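Local coordinates for protein bacteriorhodopsin (Nanosalina sp., PDB 6EYU) that uses a bound retinal to drive light-powered proton transport into the cell, as an inward pump of the xenorhodopsin group, at residues L30-P35 / I47-V52; R36-P41 / D220-H225. All blocks are in the same frame, centred on the assembly; numbering follows the deposited sequence.

Contact 1 of 2, residues L30-P35 / I47-V52; sequences LFLYLP and IHFFIV. With MUN ([(2~{S})-2,3-bis(oxidanyl)propyl] (~{E})-undec-2-enoate), chain O.
The ring of Phe31 lies against His48 where the first two long helices of this bacteriorhodopsin-like seven-helix bundle run side by side, helix 14-38 and helix 42-63. Within the segments the two axes are 8.4 Å apart and close to antiparallel, at 172°. Phe31 points toward helix 42-63. The CB of His48 sits over one face of its ring, 3.9 Å from the centroid in a CH-pi contact, and the imidazole beyond turns its edge to that ring in an edge-to-face pair, planes at 55°. The two side chains cross at about a right angle. The CG of His48 stands beside its backbone N and anti to the carbonyl carbon (chi1 -73°), which carries the imidazole away from helix 14-38, and NE2 is hydrogen-bonded to Asp220 on helix 198-230. At the rim of the Phe31 ring, near its plane, CE2 meets CG1 of Val52 at 3.7 Å.

One residue further on, Leu32 lays one methyl, CD1, over a face of Phe49. With CG of Phe49 anti to its backbone N, the ring lies alongside the leucine, and CD2 of Leu32 comes 3.5 Å from CB of Phe49. Leu136 of the second subunit packs on Phe49 as well. The far side of helix 42-63 meets a monoacylglycerol, whose chain runs over one face of Phe50 with CAK 3.3 Å from Phe50 CD2. Above the Phe49 ring, CD1 of Leu32 is 3.9 Å from the centroid, displaced toward the rim.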
ATOM      1  N   LEU A  30       9.938  23.301   3.491  1.00 62.28           N
ATOM      2  CA  LEU A  30      10.139  23.878   4.816  1.00 61.87           C
ATOM      3  C   LEU A  30      10.079  22.798   5.893  1.00 59.27           C
ATOM      4  O   LEU A  30      10.889  22.790   6.819  1.00 59.57           O
ATOM      5  CB  LEU A  30       9.082  24.951   5.095  1.00 65.17           C
ATOM      6  CG  LEU A  30       9.491  26.395   4.794  1.00 68.16           C
ATOM      7  CD1 LEU A  30      10.691  26.441   3.862  1.00 68.55           C
ATOM      8  CD2 LEU A  30       8.321  27.166   4.203  1.00 67.09           C
ATOM      9  N   PHE A  31       9.127  21.879   5.761  1.00 57.26           N
ATOM     10  CA  PHE A  31       8.950  20.817   6.747  1.00 58.10           C
ATOM     11  C   PHE A  31      10.238  20.014   6.907  1.00 58.48           C
ATOM     12  O   PHE A  31      10.588  19.601   8.013  1.00 58.02           O
ATOM     13  CB  PHE A  31       7.806  19.886   6.337  1.00 61.28           C
ATOM     14  CG  PHE A  31       6.444  20.510   6.452  1.00 66.63           C
ATOM     15  CD1 PHE A  31       6.205  21.525   7.365  1.00 70.04           C
ATOM     16  CD2 PHE A  31       5.383  20.027   5.704  1.00 63.85           C
ATOM     17  CE1 PHE A  31       4.960  22.117   7.453  1.00 67.25           C
ATOM     18  CE2 PHE A  31       4.137  20.620   5.780  1.00 69.02           C
ATOM     19  CZ  PHE A  31       3.925  21.667   6.655  1.00 67.71           C
ATOM     20  N   LEU A  32      10.929  19.780   5.796  1.00 61.01           N
ATOM     21  CA  LEU A  32      12.162  19.000   5.811  1.00 59.63           C
ATOM     22  C   LEU A  32      13.256  19.738   6.574  1.00 60.58           C
ATOM     23  O   LEU A  32      14.113  19.119   7.204  1.00 57.21           O
ATOM     24  CB  LEU A  32      12.626  18.717   4.381  1.00 59.71           C
ATOM     25  CG  LEU A  32      11.742  17.748   3.595  1.00 62.35           C
ATOM     26  CD1 LEU A  32      12.359  17.427   2.242  1.00 63.13           C
ATOM     27  CD2 LEU A  32      11.509  16.478   4.397  1.00 61.55           C
ATOM     28  N   TYR A  33      13.228  21.065   6.500  1.00 66.48           N
ATOM     29  CA  TYR A  33      14.272  21.890   7.095  1.00 72.37           C
ATOM     30  C   TYR A  33      13.984  22.136   8.572  1.00 72.52           C
ATOM     31  O   TYR A  33      14.904  22.253   9.382  1.00 76.35           O
ATOM     32  CB  TYR A  33      14.375  23.224   6.351  1.00 84.26           C
ATOM     33  CG  TYR A  33      14.981  24.343   7.167  1.00107.96           C
ATOM     34  CD1 TYR A  33      16.360  24.502   7.234  1.00111.60           C
ATOM     35  CD2 TYR A  33      14.185  25.375   7.651  1.00119.81           C
ATOM     36  CE1 TYR A  33      16.924  25.600   7.856  1.00116.90           C
ATOM     37  CE2 TYR A  33      14.740  26.476   8.274  1.00110.83           C
ATOM     38  CZ  TYR A  33      16.110  26.579   8.382  1.00117.35           C
ATOM     39  OH  TYR A  33      16.666  27.662   9.023  1.00114.52           O
ATOM     40  N   LEU A  34      12.704  22.123   8.931  1.00 71.62           N
ATOM     41  CA  LEU A  34      12.270  22.639  10.224  1.00 72.19           C
ATOM     42  C   LEU A  34      12.815  21.790  11.368  1.00 68.44           C
ATOM     43  O   LEU A  34      13.111  22.312  12.443  1.00 76.62           O
ATOM     44  CB  LEU A  34      10.742  22.689  10.295  1.00 74.90           C
ATOM     45  CG  LEU A  34      10.144  24.089  10.443  1.00 77.16           C
ATOM     46  CD1 LEU A  34      11.131  25.022  11.128  1.00 77.63           C
ATOM     47  CD2 LEU A  34       9.737  24.642   9.085  1.00 80.29           C
ATOM     48  N   PRO A  35      12.903  20.469  11.158  1.00 61.14           N
ATOM     49  CA  PRO A  35      13.263  19.606  12.275  1.00 62.19           C
ATOM     50  C   PRO A  35      14.653  19.893  12.835  1.00 66.94           C
ATOM     51  O   PRO A  35      14.855  19.828  14.047  1.00 71.89           O
ATOM     52  CB  PRO A  35      13.205  18.209  11.663  1.00 58.67           C
ATOM     53  CG  PRO A  35      12.148  18.314  10.617  1.00 57.71           C
ATOM     54  CD  PRO A  35      12.183  19.730  10.104  1.00 58.19           C
ATOM     55  N   ILE A  47       7.254  13.143   7.495  1.00 60.64           N
ATOM     56  CA  ILE A  47       5.860  12.740   7.371  1.00 58.66           C
ATOM     57  C   ILE A  47       5.012  13.894   6.849  1.00 55.96           C
ATOM     58  O   ILE A  47       4.184  13.712   5.956  1.00 58.53           O
ATOM     59  CB  ILE A  47       5.295  12.275   8.725  1.00 60.85           C
ATOM     60  CG1 ILE A  47       5.855  10.896   9.083  1.00 62.83           C
ATOM     61  CG2 ILE A  47       3.775  12.233   8.680  1.00 66.77           C
ATOM     62  CD1 ILE A  47       5.883  10.618  10.570  1.00 63.75           C
ATOM     63  N   HIS A  48       5.292  15.098   7.338  1.00 53.62           N
ATOM     64  CA  HIS A  48       4.551  16.281   6.919  1.00 58.89           C
ATOM     65  C   HIS A  48       4.939  16.693   5.502  1.00 65.53           C
ATOM     66  O   HIS A  48       4.097  17.139   4.724  1.00 72.83           O
ATOM     67  CB  HIS A  48       4.802  17.440   7.885  1.00 59.81           C
ATOM     68  CG  HIS A  48       4.123  17.278   9.210  1.00 54.71           C
ATOM     69  ND1 HIS A  48       2.751  17.280   9.349  1.00 54.35           N
ATOM     70  CD2 HIS A  48       4.626  17.081  10.451  1.00 54.55           C
ATOM     71  CE1 HIS A  48       2.441  17.146  10.626  1.00 58.64           C
ATOM     72  NE2 HIS A  48       3.560  17.015  11.315  1.00 57.96           N
ATOM     73  N   PHE A  49       6.205  16.483   5.153  1.00 66.30           N
ATOM     74  CA  PHE A  49       6.650  16.654   3.774  1.00 68.49           C
ATOM     75  C   PHE A  49       5.761  15.861   2.825  1.00 62.11           C
ATOM     76  O   PHE A  49       5.224  16.406   1.860  1.00 63.41           O
ATOM     77  CB  PHE A  49       8.106  16.204   3.620  1.00 70.68           C
ATOM     78  CG  PHE A  49       8.567  16.123   2.192  1.00 68.71           C
ATOM     79  CD1 PHE A  49       8.950  17.265   1.508  1.00 70.26           C
ATOM     80  CD2 PHE A  49       8.655  14.901   1.547  1.00 78.23           C
ATOM     81  CE1 PHE A  49       9.384  17.193   0.198  1.00 69.24           C
ATOM     82  CE2 PHE A  49       9.098  14.821   0.240  1.00 70.61           C
ATOM     83  CZ  PHE A  49       9.453  15.969  -0.439  1.00 64.26           C
ATOM     84  N   PHE A  50       5.566  14.582   3.133  1.00 60.22           N
ATOM     85  CA  PHE A  50       4.868  13.679   2.228  1.00 58.16           C
ATOM     86  C   PHE A  50       3.379  14.000   2.182  1.00 57.01           C
ATOM     87  O   PHE A  50       2.733  13.842   1.146  1.00 57.23           O
ATOM     88  CB  PHE A  50       5.073  12.227   2.660  1.00 54.95           C
ATOM     89  CG  PHE A  50       6.291  11.585   2.062  1.00 59.25           C
ATOM     90  CD1 PHE A  50       6.445  11.516   0.687  1.00 59.43           C
ATOM     91  CD2 PHE A  50       7.344  11.188   2.868  1.00 61.26           C
ATOM     92  CE1 PHE A  50       7.603  11.009   0.130  1.00 63.61           C
ATOM     93  CE2 PHE A  50       8.503  10.676   2.318  1.00 60.23           C
ATOM     94  CZ  PHE A  50       8.633  10.585   0.946  1.00 63.49           C
ATOM     95  N   ILE A  51       2.839  14.462   3.305  1.00 54.57           N
ATOM     96  CA  ILE A  51       1.427  14.822   3.377  1.00 52.32           C
ATOM     97  C   ILE A  51       1.086  15.870   2.322  1.00 54.32           C
ATOM     98  O   ILE A  51       0.161  15.685   1.531  1.00 54.28           O
ATOM     99  CB  ILE A  51       1.053  15.372   4.765  1.00 54.58           C
ATOM    100  CG1 ILE A  51       0.899  14.226   5.766  1.00 55.22           C
ATOM    101  CG2 ILE A  51      -0.238  16.172   4.684  1.00 56.02           C
ATOM    102  CD1 ILE A  51       0.984  14.664   7.212  1.00 53.63           C
ATOM    103  N   VAL A  52       1.848  16.958   2.300  1.00 56.59           N
ATOM    104  CA  VAL A  52       1.518  18.099   1.452  1.00 57.61           C
ATOM    105  C   VAL A  52       1.925  17.842   0.005  1.00 56.20           C
ATOM    106  O   VAL A  52       1.239  18.265  -0.925  1.00 63.62           O
ATOM    107  CB  VAL A  52       2.204  19.389   1.940  1.00 59.40           C
ATOM    108  CG1 VAL A  52       1.561  19.878   3.228  1.00 59.85           C
ATOM    109  CG2 VAL A  52       3.697  19.165   2.127  1.00 62.46           C
TER
HETATM  110  CAR MUN O 312       3.172   6.780   0.210  1.00 77.02           C
HETATM  111  CAQ MUN O 312       4.109   7.972   0.011  1.00 67.22           C
HETATM  112  CAP MUN O 312       4.972   8.144   1.260  1.00 65.99           C
HETATM  113  CAO MUN O 312       4.124   7.853   2.498  1.00 80.07           C
HETATM  114  CAN MUN O 312       5.027   7.320   3.608  1.00 77.74           C
HETATM  115  CAM MUN O 312       6.444   7.852   3.399  1.00 76.09           C
HETATM  116  CAK MUN O 312       6.943   8.458   4.709  1.00 81.55           C
HETATM  117  CAH MUN O 312       6.601   7.501   5.850  1.00 80.06           C
HETATM  118  CAF MUN O 312       7.753   7.470   6.855  1.00 73.42           C
HETATM  119  CAC MUN O 312       7.323   7.555   8.321  1.00 76.60           C
HETATM  120  CAA MUN O 312       8.463   7.580   9.339  1.00 93.80           C
HETATM  121  OAD MUN O 312       9.606   7.892   9.006  1.00101.00           O
HETATM  122  OAB MUN O 312       8.104   7.251  10.608  1.00 96.57           O
HETATM  123  CAE MUN O 312       8.656   5.974  10.934  1.00103.00           C
HETATM  124  CAG MUN O 312       9.581   6.117  12.144  1.00103.12           C
HETATM  125  OAJ MUN O 312       8.796   6.283  13.327  1.00118.63           O
HETATM  126  CAI MUN O 312      10.444   4.862  12.274  1.00 98.27           C
HETATM  127  OAL MUN O 312      11.080   4.852  13.555  1.00104.23           O

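Contact 2 of 2, residues R36-P41 / D220-H225; sequences RKLDVP and DMYLIH. With MUN ([(2~{S})-2,3-bis(oxidanyl)propyl] (~{E})-undec-2-enoate), chain L; MUN ([(2~{S})-2,3-bis(oxidanyl)propyl] (~{E})-undec-2-enoate), chain T.
The carbonyl O of Leu38 accepts a 2.7 Å hydrogen bond from ND1 of His225. It is a bent bond, with 134° at the hydrogen, and the oxygen lies out of the imidazole plane. The same leucine also packs over that ring: its CG stands above one face, 3.8 Å from the centroid, so backbone and side chain together hold the histidine. Further out, CD2 of Leu38 is centred over a face of Tyr222, 4.2 Å from the ring centroid. In this seven-helix retinal protein the contact joins the C-terminal end of helix 14-38, and the turn after it, to helix 198-230. In that turn Asp39 adopts positive phi and Val40 points back to the helix. CG2 of Val40 sits beside the backbone N and meets CG2 of Ile224 at 3.8 Å, lying also 3.3 Å from the carbonyl O of Met221. Two monoacylglycerols line Tyr222, one with OAB 3.3 Å from Tyr222 CB, the other with CAE 3.5 Å from Tyr222 OH. An alanine in place of Tyr222 would keep CB but is likely to leave CD2 of Leu38 without its aromatic face and the second lipid without its hydroxyl neighbour.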
ATOM      1  N   ARG A  36      15.589  20.255  11.963  1.00 74.50           N
ATOM      2  CA  ARG A  36      16.958  20.527  12.387  1.00 77.12           C
ATOM      3  C   ARG A  36      17.034  21.852  13.139  1.00 73.88           C
ATOM      4  O   ARG A  36      17.890  22.035  14.004  1.00 71.34           O
ATOM      5  CB  ARG A  36      17.895  20.560  11.178  1.00 79.72           C
ATOM      6  N   LYS A  37      16.054  22.717  12.900  1.00 72.53           N
ATOM      7  CA  LYS A  37      16.056  24.056  13.477  1.00 73.54           C
ATOM      8  C   LYS A  37      15.362  24.069  14.836  1.00 75.83           C
ATOM      9  O   LYS A  37      15.498  25.024  15.602  1.00 76.44           O
ATOM     10  CB  LYS A  37      15.364  25.041  12.532  1.00 69.80           C
ATOM     11  N   LEU A  38      14.567  23.037  15.104  1.00 79.48           N
ATOM     12  CA  LEU A  38      13.626  23.068  16.219  1.00 78.36           C
ATOM     13  C   LEU A  38      13.964  21.996  17.251  1.00 80.53           C
ATOM     14  O   LEU A  38      13.257  21.835  18.245  1.00 81.36           O
ATOM     15  CB  LEU A  38      12.197  22.861  15.714  1.00 77.57           C
ATOM     16  CG  LEU A  38      11.339  24.118  15.548  1.00 76.68           C
ATOM     17  CD1 LEU A  38      12.194  25.327  15.202  1.00 76.91           C
ATOM     18  CD2 LEU A  38      10.277  23.887  14.485  1.00 73.67           C
ATOM     19  N   ASP A  39      14.990  21.201  16.959  1.00 84.30           N
ATOM     20  CA  ASP A  39      15.252  19.982  17.715  1.00 92.57           C
ATOM     21  C   ASP A  39      13.975  19.159  17.852  1.00 95.98           C
ATOM     22  O   ASP A  39      13.518  18.880  18.961  1.00109.48           O
ATOM     23  CB  ASP A  39      15.823  20.323  19.093  1.00 96.73           C
ATOM     24  CG  ASP A  39      17.333  20.470  19.076  1.00109.41           C
ATOM     25  OD1 ASP A  39      17.816  21.586  18.787  1.00 99.18           O
ATOM     26  OD2 ASP A  39      18.028  19.438  19.179  1.00106.19           O
ATOM     27  N   VAL A  40      13.288  19.006  16.725  1.00 89.93           N
ATOM     28  CA  VAL A  40      12.175  18.074  16.603  1.00 79.05           C
ATOM     29  C   VAL A  40      12.601  16.905  15.723  1.00 75.94           C
ATOM     30  O   VAL A  40      13.315  17.098  14.739  1.00 80.09           O
ATOM     31  CB  VAL A  40      10.962  18.758  15.943  1.00 78.48           C
ATOM     32  CG1 VAL A  40       9.973  17.720  15.435  1.00 76.86           C
ATOM     33  CG2 VAL A  40      10.295  19.721  16.912  1.00 79.07           C
ATOM     34  N   PRO A  41      12.168  15.684  16.073  1.00 74.24           N
ATOM     35  CA  PRO A  41      12.711  14.534  15.362  1.00 66.07           C
ATOM     36  C   PRO A  41      12.453  14.596  13.860  1.00 64.87           C
ATOM     37  O   PRO A  41      11.321  14.823  13.434  1.00 64.72           O
ATOM     38  CB  PRO A  41      11.966  13.359  15.990  1.00 67.65           C
ATOM     39  CG  PRO A  41      11.692  13.801  17.387  1.00 73.05           C
ATOM     40  CD  PRO A  41      11.556  15.301  17.357  1.00 75.56           C
ATOM     41  N   ASP A 220       2.202  21.266  14.377  1.00 58.30           N
ATOM     42  CA  ASP A 220       2.606  20.049  15.072  1.00 60.48           C
ATOM     43  C   ASP A 220       4.041  20.170  15.571  1.00 58.72           C
ATOM     44  O   ASP A 220       4.342  19.832  16.716  1.00 58.37           O
ATOM     45  CB  ASP A 220       2.480  18.841  14.142  1.00 63.00           C
ATOM     46  CG  ASP A 220       3.004  17.564  14.769  1.00 65.54           C
ATOM     47  OD1 ASP A 220       2.682  17.304  15.947  1.00 65.61           O
ATOM     48  OD2 ASP A 220       3.667  16.781  14.057  1.00 62.46           O
ATOM     49  N   MET A 221       4.916  20.691  14.717  1.00 66.19           N
ATOM     50  CA  MET A 221       6.350  20.663  14.980  1.00 71.39           C
ATOM     51  C   MET A 221       6.734  21.767  15.958  1.00 67.61           C
ATOM     52  O   MET A 221       7.608  21.577  16.806  1.00 68.48           O
ATOM     53  CB  MET A 221       7.129  20.827  13.673  1.00 68.64           C
ATOM     54  CG  MET A 221       7.079  19.605  12.772  1.00 65.58           C
ATOM     55  SD  MET A 221       8.407  19.578  11.554  1.00 68.16           S
ATOM     56  CE  MET A 221       7.471  19.729  10.034  1.00 65.87           C
ATOM     57  N   TYR A 222       5.978  22.859  15.935  1.00 70.74           N
ATOM     58  CA  TYR A 222       6.214  23.970  16.850  1.00 83.14           C
ATOM     59  C   TYR A 222       5.678  23.658  18.246  1.00 76.26           C
ATOM     60  O   TYR A 222       6.299  24.011  19.249  1.00 77.18           O
ATOM     61  CB  TYR A 222       5.568  25.250  16.313  1.00 94.67           C
ATOM     62  CG  TYR A 222       6.478  26.066  15.421  1.00115.47           C
ATOM     63  CD1 TYR A 222       7.469  26.876  15.960  1.00130.24           C
ATOM     64  CD2 TYR A 222       6.352  26.019  14.038  1.00121.35           C
ATOM     65  CE1 TYR A 222       8.305  27.620  15.149  1.00127.10           C
ATOM     66  CE2 TYR A 222       7.187  26.756  13.220  1.00112.92           C
ATOM     67  CZ  TYR A 222       8.159  27.556  13.780  1.00114.91           C
ATOM     68  OH  TYR A 222       8.988  28.296  12.967  1.00111.93           O
ATOM     69  N   LEU A 223       4.564  22.933  18.307  1.00 69.77           N
ATOM     70  CA  LEU A 223       3.964  22.559  19.584  1.00 65.77           C
ATOM     71  C   LEU A 223       4.874  21.601  20.348  1.00 64.87           C
ATOM     72  O   LEU A 223       5.068  21.747  21.555  1.00 68.42           O
ATOM     73  CB  LEU A 223       2.596  21.907  19.361  1.00 65.57           C
ATOM     74  CG  LEU A 223       1.390  22.703  19.863  1.00 72.83           C
ATOM     75  CD1 LEU A 223       1.562  24.186  19.575  1.00 76.72           C
ATOM     76  CD2 LEU A 223       0.105  22.178  19.237  1.00 77.41           C
ATOM     77  N   ILE A 224       5.353  20.571  19.657  1.00 65.85           N
ATOM     78  CA  ILE A 224       6.370  19.681  20.206  1.00 63.93           C
ATOM     79  C   ILE A 224       7.588  20.479  20.660  1.00 59.99           C
ATOM     80  O   ILE A 224       8.011  20.388  21.812  1.00 57.07           O
ATOM     81  CB  ILE A 224       6.823  18.647  19.159  1.00 63.62           C
ATOM     82  CG1 ILE A 224       5.763  17.556  18.999  1.00 66.79           C
ATOM     83  CG2 ILE A 224       8.159  18.037  19.558  1.00 62.86           C
ATOM     84  CD1 ILE A 224       5.927  16.728  17.743  1.00 71.88           C
ATOM     85  N   HIS A 225       8.175  21.219  19.727  1.00 58.44           N
ATOM     86  CA  HIS A 225       9.299  22.094  20.027  1.00 59.94           C
ATOM     87  C   HIS A 225       9.059  22.867  21.321  1.00 59.20           C
ATOM     88  O   HIS A 225       9.815  22.734  22.283  1.00 57.33           O
ATOM     89  CB  HIS A 225       9.517  23.071  18.871  1.00 62.08           C
ATOM     90  CG  HIS A 225      10.541  24.125  19.153  1.00 66.62           C
ATOM     91  ND1 HIS A 225      11.867  23.827  19.380  1.00 66.07           N
ATOM     92  CD2 HIS A 225      10.457  25.475  19.133  1.00 65.98           C
ATOM     93  CE1 HIS A 225      12.548  24.949  19.530  1.00 64.69           C
ATOM     94  NE2 HIS A 225      11.715  25.964  19.385  1.00 68.99           N
TER
HETATM   95  CAR MUN L 309       2.672  28.347   3.166  1.00106.78           C
HETATM   96  CAQ MUN L 309       2.755  28.786   4.629  1.00116.15           C
HETATM   97  CAP MUN L 309       1.507  28.309   5.374  1.00111.13           C
HETATM   98  CAO MUN L 309       1.277  29.196   6.599  1.00106.11           C
HETATM   99  CAN MUN L 309       0.975  28.318   7.813  1.00 94.18           C
HETATM  100  CAM MUN L 309       2.052  28.537   8.877  1.00 96.51           C
HETATM  101  CAK MUN L 309       1.396  29.005  10.177  1.00 96.97           C
HETATM  102  CAH MUN L 309       1.224  27.807  11.112  1.00 90.84           C
HETATM  103  CAF MUN L 309       1.246  28.278  12.569  1.00 77.12           C
HETATM  104  CAC MUN L 309       2.455  27.817  13.387  1.00 86.16           C
HETATM  105  CAA MUN L 309       2.428  28.208  14.867  1.00100.83           C
HETATM  106  OAD MUN L 309       1.795  29.194  15.246  1.00124.32           O
HETATM  107  OAB MUN L 309       3.285  27.510  15.659  1.00115.85           O
HETATM  108  CAE MUN L 309       3.688  28.328  16.762  1.00116.41           C
HETATM  109  CAG MUN L 309       2.948  27.884  18.025  1.00111.62           C
HETATM  110  OAJ MUN L 309       2.667  26.484  17.948  1.00120.58           O
HETATM  111  CAI MUN L 309       3.821  28.162  19.251  1.00104.00           C
HETATM  112  OAL MUN L 309       5.149  27.697  19.005  1.00 94.60           O
HETATM  113  CAN MUN T 317       7.561  34.625   6.039  1.00 90.37           C
HETATM  114  CAM MUN T 317       7.090  34.306   7.459  1.00 88.92           C
HETATM  115  CAK MUN T 317       8.301  34.226   8.391  1.00 91.68           C
HETATM  116  CAH MUN T 317       7.828  33.952   9.820  1.00 92.07           C
HETATM  117  CAF MUN T 317       9.028  33.565  10.691  1.00 92.82           C
HETATM  118  CAC MUN T 317       8.755  33.506  12.199  1.00100.43           C
HETATM  119  CAA MUN T 317       9.746  32.678  13.023  1.00127.23           C
HETATM  120  OAD MUN T 317      10.791  32.262  12.519  1.00152.78           O
HETATM  121  OAB MUN T 317       9.500  32.663  14.361  1.00111.94           O
HETATM  122  CAE MUN T 317       9.286  31.319  14.801  1.00116.96           C
HETATM  123  CAG MUN T 317      10.466  30.867  15.664  1.00113.91           C
HETATM  124  OAJ MUN T 317      11.392  31.947  15.810  1.00103.50           O
HETATM  125  CAI MUN T 317       9.959  30.440  17.044  1.00 97.02           C
HETATM  126  OAL MUN T 317      11.065  30.313  17.941  1.00 97.17           O

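Overall arrangement
From the N terminus, helix 14-38 supplies 30-35, and its last turn with the loop that follows supplies 36-41. Contact 1 closes a short loop, with 11 residues between its segments, pairing the helix with its successor, helix 42-63. Contact 2 closes a much longer one, across 178 residues, bringing the last helix, 198-230, back to helix 14-38. The segments alternate along the chain, so the two closures cross. They also touch: N of Val40 probably hydrogen-bonds O of Pro35 at 3.2 Å, and CE of Met221 packs on Phe31 and His48. Helices 14-38, 42-63 and 198-230 are thereby joined at one end of the bundle.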